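PDB 1T3Q: quinoline 2-oxidoreductase medium subunit from Pseudomonas putida, which binds FAD as the flavoprotein subunit of a molybdenum hydroxylase acting on quinoline, probably taking part in its oxidoreductase chemistry. Local coordinates for residues I18-D23 with C49-R54; M135-S140 with T158-G163; A195-S200 with L277-G282. One frame throughout, in Å; residues are numbered along the deposited sequence.

The three contacts illustrate how a flavoprotein subunit builds its cofactor pocket in one region and packs a separate layer elsewhere. Interactions 1 and 2 are neighbours, their centres about 13 Å apart, and they touch: Ile-18 CD1 lies 3.7 Å from Ser-139 O, and Leu-21 CB is 4.0 Å from Gly-163 CA. Both lie beside the FAD site: Leu-160 and Leu-53 touch the cofactor, while the nearest atoms of the Leu-21 side chain and FAD are about 7 Å apart. Interaction 3 lies across the chain's centre, its centre about 42 Å from that of interaction 1 and 33 Å from that of interaction 2, and belongs to the C-terminal domain.

Interaction 1. Residues I18-D23 with C49-R54; sequences IQVLAD and CLVDLR
Val-20 and Leu-21 on helix 14-23 converge on one methyl group of strand 49-52, Val-51 CG2. Val-20 CG1 lies 3.8 Å and Leu-21 CD2 3.9 Å from Val-51 CG2, the two carbons approaching it from directions roughly at right angles. Val-51 offers this branch because CG1 lies anti to its backbone N (chi1 -175°), which leaves CG2 beside that N. The three side chains are buried, and the contact between the segments is purely apolar, with no hydrogen bond crossing it. The segments belong to a beta-alpha-beta unit of the FAD-binding domain: helix 14-23 joins strands 7-9 and 28-30, the outer members of a three-stranded parallel sheet, and passes over 49-52, the middle strand. Leu-21 also rests on Ile-29, a residue of the FAD site. The other side of the helix is quite different, for Gln-19, Ala-22 and Asp-23 are exposed and take no part in the packing. At the far end of the strand polar bonding takes over. Asp-52 OD1 accepts the N-H of Arg-54 in an Asx turn, N to OD1 3.0 Å, with the donor lying above the carboxylate plane. Asp-52 OD2 is bonded to Tyr-8 OH and to Gln-74 NE2 of the small subunit, while the intervening Leu-53 touches FAD.

Interaction 2. Residues M135-S140 with T158-G163; sequences MYIASS and TDLEAG
The loop between strands 157-158 and 165-172 folds over the antiparallel sheet of the FAD-binding domain, and Leu-160 of this loop meets Ile-137 on strand 134-139. Leu-160 CD1 does all of the touching: it stands 3.7 Å from Ile-137 CG2 and 3.7 Å from Ile-137 CD1, with Ile-137 CG1 only slightly farther at 4.0 Å, so that one methyl is seated against both branches of the isoleucine. Ile-137 presents this fork with CG2 anti to its backbone N and CG1 beside it (chi1 -55°). Leu-160 carries CD1 there through a chi1 of -131°, well away from a staggered position. Phe-151 of helix 148-151 touches both residues and extends the apolar patch. Just before Leu-160 the loop makes an ST turn, in which Thr-158 OG1 accepts the N-H of Leu-160 (N to OG1 3.2 Å). Asp-159, the residue between them, forms a salt bridge through OD1 with Arg-144 on strand 142-147. Farther along, Gly-163 comes near strand residue Ala-138 by backbone alone, with a positive phi at which a side chain would run into the preceding carbonyl O. Leu-160 touches FAD as well as Ile-137, joining sheet to cofactor in the pocket of this FAD-binding domain of the molybdopterin dehydrogenase type.

Interaction 3. Residues A195-S200 with L277-G282; sequences AAAGLS and LKAAQG
Where Ala-279 and Ala-280 lie against Ala-197 and Leu-199, the shortest polar bond is internal to the helix, Gly-282 N to Lys-278 O at 2.9 Å; none crosses between the segments. What crosses is close apolar packing. Ala-279 CB points at the strand and comes 3.8 Å from Ala-197 CB, and the same methyl lies 3.4 Å from Ala-197 O, a van der Waals contact with the strand backbone. Small residues on both sides bring the chains near each other, the CA atoms of Ala-197 and Ala-279 being 6.0 Å apart. Leu-199 makes the second part of the contact. Its CG stands beside its own backbone N (chi1 -54°), and from there Leu-199 CD1 reaches over the helix surface, 3.7 Å from Ala-279 CB and 3.4 Å from Ala-280 N. The leucine is thus pressed onto the helix backbone as well as onto methyl groups, and Ala-280 CB borders Leu-199 CD1 at 3.9 Å. In fold terms, helix 261-284 packs on one face of the antiparallel sheet of the CO dehydrogenase flavoprotein C-terminal domain. The axes of segments 195-200 and 277-282 run in broadly the same direction, with a signed crossing angle of -34° and a closest approach of 7.8 Å. Strand 193-202 is an inner strand, hydrogen-bonded to 177-183 and to 205-214. Alternation along it divides the faces: Ala-197 and Leu-199 turn to the helix, whereas Ala-196 turns away and rests on Trp-178. Earlier turns of the same helix continue the packing, with Ile-271, Thr-272 and Val-275 against Ala-195. Ile-235, from a loop, touches both Leu-199 and Ala-280.

Interaction 1. Residues I18-D23 with C49-R54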
loop_
_atom_site.group_PDB
_atom_site.type_symbol
_atom_site.label_atom_id
_atom_site.label_comp_id
_atom_site.label_asym_id
_atom_site.label_seq_id
_atom_site.Cartn_x
_atom_site.Cartn_y
_atom_site.Cartn_z
ATOM N N ILE C 18 21.856 -45.406 -8.887
ATOM C CA ILE C 18 22.202 -46.477 -7.963
ATOM C C ILE C 18 23.408 -46.096 -7.106
ATOM O O ILE C 18 23.445 -46.374 -5.907
ATOM C CB ILE C 18 22.505 -47.782 -8.743
ATOM C CG1 ILE C 18 21.214 -48.300 -9.385
ATOM C CG2 ILE C 18 23.115 -48.828 -7.816
ATOM C CD1 ILE C 18 21.414 -49.442 -10.358
ATOM N N GLN C 19 24.384 -45.446 -7.726
ATOM C CA GLN C 19 25.592 -45.033 -7.026
ATOM C C GLN C 19 25.281 -44.000 -5.942
ATOM O O GLN C 19 25.784 -44.090 -4.819
ATOM C CB GLN C 19 26.598 -44.461 -8.028
ATOM C CG GLN C 19 28.035 -44.445 -7.533
ATOM C CD GLN C 19 28.273 -43.415 -6.448
ATOM O OE1 GLN C 19 28.802 -43.731 -5.378
ATOM N NE2 GLN C 19 27.893 -42.171 -6.720
ATOM N N VAL C 20 24.447 -43.021 -6.279
ATOM C CA VAL C 20 24.088 -41.983 -5.323
ATOM C C VAL C 20 23.322 -42.560 -4.135
ATOM O O VAL C 20 23.643 -42.269 -2.984
ATOM C CB VAL C 20 23.237 -40.878 -5.986
ATOM C CG1 VAL C 20 22.870 -39.815 -4.956
ATOM C CG2 VAL C 20 24.009 -40.251 -7.141
ATOM N N LEU C 21 22.315 -43.384 -4.410
ATOM C CA LEU C 21 21.529 -43.987 -3.337
ATOM C C LEU C 21 22.417 -44.873 -2.472
ATOM O O LEU C 21 22.254 -44.953 -1.254
ATOM C CB LEU C 21 20.398 -44.829 -3.918
ATOM C CG LEU C 21 19.350 -44.076 -4.736
ATOM C CD1 LEU C 21 18.443 -45.069 -5.435
ATOM C CD2 LEU C 21 18.551 -43.160 -3.818
ATOM N N ALA C 22 23.359 -45.545 -3.117
ATOM C CA ALA C 22 24.272 -46.432 -2.417
ATOM C C ALA C 22 25.245 -45.654 -1.533
ATOM O O ALA C 22 25.544 -46.071 -0.415
ATOM C CB ALA C 22 25.037 -47.278 -3.426
ATOM N N ASP C 23 25.728 -44.521 -2.036
ATOM C CA ASP C 23 26.679 -43.685 -1.309
ATOM C C ASP C 23 26.037 -42.916 -0.151
ATOM O O ASP C 23 26.715 -42.560 0.815
ATOM C CB ASP C 23 27.343 -42.697 -2.275
ATOM C CG ASP C 23 28.653 -42.141 -1.739
ATOM N N CYS C 49 18.650 -36.241 0.514
ATOM C CA CYS C 49 18.691 -35.864 -0.887
ATOM C C CYS C 49 17.638 -36.631 -1.676
ATOM O O CYS C 49 17.356 -37.790 -1.384
ATOM C CB CYS C 49 20.087 -36.184 -1.442
ATOM S SG CYS C 49 20.274 -36.084 -3.249
ATOM N N LEU C 50 17.035 -35.975 -2.659
ATOM C CA LEU C 50 16.051 -36.648 -3.493
ATOM C C LEU C 50 16.703 -36.887 -4.842
ATOM O O LEU C 50 17.242 -35.967 -5.456
ATOM C CB LEU C 50 14.785 -35.804 -3.662
ATOM C CG LEU C 50 13.917 -35.644 -2.408
ATOM C CD1 LEU C 50 12.608 -34.969 -2.788
ATOM C CD2 LEU C 50 13.646 -37.009 -1.784
ATOM N N VAL C 51 16.657 -38.133 -5.291
ATOM C CA VAL C 51 17.253 -38.514 -6.558
ATOM C C VAL C 51 16.150 -38.767 -7.570
ATOM O O VAL C 51 15.465 -39.792 -7.519
ATOM C CB VAL C 51 18.101 -39.787 -6.400
ATOM C CG1 VAL C 51 18.822 -40.093 -7.707
ATOM C CG2 VAL C 51 19.094 -39.605 -5.249
ATOM N N ASP C 52 16.001 -37.821 -8.487
ATOM C CA ASP C 52 14.983 -37.867 -9.531
ATOM C C ASP C 52 15.377 -38.850 -10.632
ATOM O O ASP C 52 16.553 -38.956 -10.988
ATOM C CB ASP C 52 14.815 -36.463 -10.136
ATOM C CG ASP C 52 13.440 -36.242 -10.753
ATOM O OD1 ASP C 52 12.835 -37.216 -11.245
ATOM O OD2 ASP C 52 12.972 -35.083 -10.757
ATOM N N LEU C 53 14.392 -39.562 -11.170
ATOM C CA LEU C 53 14.635 -40.523 -12.240
ATOM C C LEU C 53 14.215 -39.948 -13.593
ATOM O O LEU C 53 14.221 -40.659 -14.598
ATOM C CB LEU C 53 13.853 -41.818 -11.977
ATOM C CG LEU C 53 14.110 -42.530 -10.646
ATOM C CD1 LEU C 53 13.222 -43.757 -10.550
ATOM C CD2 LEU C 53 15.578 -42.926 -10.538
ATOM N N ARG C 54 13.878 -38.660 -13.624
ATOM C CA ARG C 54 13.423 -38.020 -14.859
ATOM C C ARG C 54 14.361 -38.136 -16.058
ATOM O O ARG C 54 13.901 -38.154 -17.197
ATOM C CB ARG C 54 13.111 -36.532 -14.619
ATOM C CG ARG C 54 14.301 -35.674 -14.224
ATOM C CD ARG C 54 13.953 -34.181 -14.232
ATOM N NE ARG C 54 13.522 -33.728 -15.558
ATOM C CZ ARG C 54 13.247 -32.463 -15.873
ATOM N NH1 ARG C 54 13.354 -31.504 -14.964
ATOM N NH2 ARG C 54 12.854 -32.159 -17.101
#

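Interaction 2. Residues M135-S140 with T158-G163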
loop_
_atom_site.group_PDB
_atom_site.type_symbol
_atom_site.label_atom_id
_atom_site.label_comp_id
_atom_site.label_asym_id
_atom_site.label_seq_id
_atom_site.Cartn_x
_atom_site.Cartn_y
_atom_site.Cartn_z
ATOM N N MET C 135 8.538 -57.985 -11.483
ATOM C CA MET C 135 9.260 -56.731 -11.316
ATOM C C MET C 135 10.745 -56.971 -11.517
ATOM O O MET C 135 11.286 -57.979 -11.053
ATOM C CB MET C 135 9.066 -56.147 -9.912
ATOM C CG MET C 135 7.858 -55.255 -9.760
ATOM S SD MET C 135 6.374 -56.209 -9.862
ATOM C CE MET C 135 5.207 -55.104 -9.042
ATOM N N TYR C 136 11.397 -56.045 -12.210
ATOM C CA TYR C 136 12.831 -56.142 -12.427
ATOM C C TYR C 136 13.453 -55.002 -11.643
ATOM O O TYR C 136 13.169 -53.830 -11.889
ATOM C CB TYR C 136 13.154 -56.070 -13.918
ATOM C CG TYR C 136 12.692 -57.320 -14.631
ATOM C CD1 TYR C 136 11.349 -57.502 -14.963
ATOM C CD2 TYR C 136 13.580 -58.365 -14.888
ATOM C CE1 TYR C 136 10.898 -58.696 -15.527
ATOM C CE2 TYR C 136 13.138 -59.566 -15.450
ATOM C CZ TYR C 136 11.797 -59.723 -15.765
ATOM O OH TYR C 136 11.350 -60.910 -16.304
ATOM N N ILE C 137 14.286 -55.373 -10.675
ATOM C CA ILE C 137 14.923 -54.428 -9.772
ATOM C C ILE C 137 16.432 -54.344 -9.952
ATOM O O ILE C 137 17.124 -55.364 -9.939
ATOM C CB ILE C 137 14.609 -54.828 -8.317
ATOM C CG1 ILE C 137 13.088 -54.925 -8.138
ATOM C CG2 ILE C 137 15.218 -53.825 -7.354
ATOM C CD1 ILE C 137 12.646 -55.633 -6.870
ATOM N N ALA C 138 16.938 -53.124 -10.102
ATOM C CA ALA C 138 18.365 -52.908 -10.289
ATOM C C ALA C 138 19.071 -52.488 -9.011
ATOM O O ALA C 138 18.511 -51.788 -8.163
ATOM C CB ALA C 138 18.598 -51.864 -11.373
ATOM N N SER C 139 20.317 -52.928 -8.885
ATOM C CA SER C 139 21.151 -52.603 -7.738
ATOM C C SER C 139 22.570 -52.563 -8.273
ATOM O O SER C 139 22.797 -52.808 -9.456
ATOM C CB SER C 139 21.046 -53.684 -6.661
ATOM O OG SER C 139 21.604 -54.903 -7.118
ATOM N N SER C 140 23.521 -52.255 -7.405
ATOM C CA SER C 140 24.912 -52.202 -7.815
ATOM C C SER C 140 25.351 -53.537 -8.417
ATOM O O SER C 140 26.129 -53.575 -9.371
ATOM C CB SER C 140 25.793 -51.874 -6.611
ATOM O OG SER C 140 27.162 -51.996 -6.945
ATOM N N THR C 158 7.536 -53.347 0.714
ATOM C CA THR C 158 7.886 -54.052 -0.515
ATOM C C THR C 158 9.175 -54.853 -0.353
ATOM O O THR C 158 9.863 -54.749 0.664
ATOM C CB THR C 158 8.082 -53.085 -1.699
ATOM O OG1 THR C 158 9.292 -52.341 -1.512
ATOM C CG2 THR C 158 6.907 -52.126 -1.808
ATOM N N ASP C 159 9.493 -55.643 -1.376
ATOM C CA ASP C 159 10.689 -56.479 -1.385
ATOM C C ASP C 159 11.922 -55.649 -1.717
ATOM O O ASP C 159 13.045 -56.152 -1.707
ATOM C CB ASP C 159 10.538 -57.591 -2.427
ATOM C CG ASP C 159 11.666 -58.599 -2.367
ATOM O OD1 ASP C 159 12.177 -58.986 -3.441
ATOM O OD2 ASP C 159 12.034 -59.010 -1.243
ATOM N N LEU C 160 11.698 -54.377 -2.016
ATOM C CA LEU C 160 12.764 -53.449 -2.368
ATOM C C LEU C 160 13.769 -53.291 -1.226
ATOM O O LEU C 160 13.388 -53.027 -0.085
ATOM C CB LEU C 160 12.142 -52.097 -2.709
ATOM C CG LEU C 160 12.524 -51.349 -3.985
ATOM C CD1 LEU C 160 12.668 -52.300 -5.157
ATOM C CD2 LEU C 160 11.445 -50.311 -4.260
ATOM N N GLU C 161 15.051 -53.461 -1.527
ATOM C CA GLU C 161 16.085 -53.310 -0.509
ATOM C C GLU C 161 16.731 -51.934 -0.635
ATOM O O GLU C 161 16.541 -51.238 -1.636
ATOM C CB GLU C 161 17.145 -54.409 -0.648
ATOM C CG GLU C 161 16.611 -55.811 -0.359
ATOM C CD GLU C 161 16.161 -55.979 1.084
ATOM N N ALA C 162 17.483 -51.540 0.388
ATOM C CA ALA C 162 18.148 -50.245 0.387
ATOM C C ALA C 162 18.990 -50.051 -0.870
ATOM O O ALA C 162 19.770 -50.926 -1.246
ATOM C CB ALA C 162 19.027 -50.109 1.629
ATOM N N GLY C 163 18.816 -48.906 -1.523
ATOM C CA GLY C 163 19.581 -48.604 -2.718
ATOM C C GLY C 163 19.094 -49.202 -4.025
ATOM O O GLY C 163 19.691 -48.952 -5.071
#

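Interaction 3. Residues A195-S200 with L277-G282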
loop_
_atom_site.group_PDB
_atom_site.type_symbol
_atom_site.label_atom_id
_atom_site.label_comp_id
_atom_site.label_asym_id
_atom_site.label_seq_id
_atom_site.Cartn_x
_atom_site.Cartn_y
_atom_site.Cartn_z
ATOM N N ALA C 195 -12.038 -55.215 -6.570
ATOM C CA ALA C 195 -12.050 -56.611 -6.974
ATOM C C ALA C 195 -11.846 -56.748 -8.474
ATOM O O ALA C 195 -12.223 -55.871 -9.256
ATOM C CB ALA C 195 -13.367 -57.268 -6.563
ATOM N N ALA C 196 -11.234 -57.856 -8.863
ATOM C CA ALA C 196 -10.972 -58.137 -10.262
ATOM C C ALA C 196 -11.409 -59.565 -10.519
ATOM O O ALA C 196 -11.300 -60.428 -9.645
ATOM C CB ALA C 196 -9.486 -57.972 -10.568
ATOM N N ALA C 197 -11.921 -59.811 -11.716
ATOM C CA ALA C 197 -12.370 -61.145 -12.073
ATOM C C ALA C 197 -11.873 -61.471 -13.468
ATOM O O ALA C 197 -12.195 -60.769 -14.430
ATOM C CB ALA C 197 -13.891 -61.220 -12.024
ATOM N N GLY C 198 -11.061 -62.521 -13.559
ATOM C CA GLY C 198 -10.533 -62.957 -14.839
ATOM C C GLY C 198 -11.187 -64.288 -15.154
ATOM O O GLY C 198 -11.046 -65.249 -14.394
ATOM N N LEU C 199 -11.903 -64.355 -16.272
ATOM C CA LEU C 199 -12.596 -65.581 -16.634
ATOM C C LEU C 199 -12.295 -66.108 -18.021
ATOM O O LEU C 199 -11.985 -65.353 -18.944
ATOM C CB LEU C 199 -14.108 -65.380 -16.538
ATOM C CG LEU C 199 -14.684 -64.857 -15.229
ATOM C CD1 LEU C 199 -16.185 -64.681 -15.390
ATOM C CD2 LEU C 199 -14.365 -65.816 -14.095
ATOM N N SER C 200 -12.402 -67.424 -18.144
ATOM C CA SER C 200 -12.223 -68.111 -19.409
ATOM C C SER C 200 -13.546 -68.848 -19.583
ATOM O O SER C 200 -13.922 -69.672 -18.746
ATOM C CB SER C 200 -11.069 -69.106 -19.334
ATOM O OG SER C 200 -10.980 -69.841 -20.542
ATOM N N LEU C 277 -20.050 -61.116 -12.493
ATOM C CA LEU C 277 -21.102 -61.084 -13.502
ATOM C C LEU C 277 -20.651 -60.270 -14.710
ATOM O O LEU C 277 -20.917 -60.636 -15.855
ATOM C CB LEU C 277 -22.387 -60.486 -12.913
ATOM C CG LEU C 277 -23.139 -61.396 -11.938
ATOM C CD1 LEU C 277 -24.197 -60.614 -11.171
ATOM C CD2 LEU C 277 -23.775 -62.536 -12.723
ATOM N N LYS C 278 -19.954 -59.170 -14.449
ATOM C CA LYS C 278 -19.472 -58.306 -15.518
ATOM C C LYS C 278 -18.428 -59.022 -16.374
ATOM O O LYS C 278 -18.448 -58.926 -17.604
ATOM C CB LYS C 278 -18.877 -57.024 -14.923
ATOM C CG LYS C 278 -18.590 -55.926 -15.941
ATOM N N ALA C 279 -17.517 -59.741 -15.725
ATOM C CA ALA C 279 -16.475 -60.471 -16.438
ATOM C C ALA C 279 -17.076 -61.593 -17.279
ATOM O O ALA C 279 -16.608 -61.868 -18.383
ATOM C CB ALA C 279 -15.459 -61.042 -15.452
ATOM N N ALA C 280 -18.106 -62.244 -16.750
ATOM C CA ALA C 280 -18.768 -63.330 -17.463
ATOM C C ALA C 280 -19.449 -62.765 -18.707
ATOM O O ALA C 280 -19.429 -63.373 -19.775
ATOM C CB ALA C 280 -19.795 -64.000 -16.558
ATOM N N GLN C 281 -20.052 -61.593 -18.547
ATOM C CA GLN C 281 -20.740 -60.903 -19.629
ATOM C C GLN C 281 -19.746 -60.546 -20.735
ATOM O O GLN C 281 -19.966 -60.850 -21.908
ATOM C CB GLN C 281 -21.383 -59.624 -19.079
ATOM N N GLY C 282 -18.650 -59.902 -20.349
ATOM C CA GLY C 282 -17.642 -59.505 -21.314
ATOM C C GLY C 282 -16.899 -60.660 -21.957
ATOM O O GLY C 282 -16.603 -60.623 -23.151
#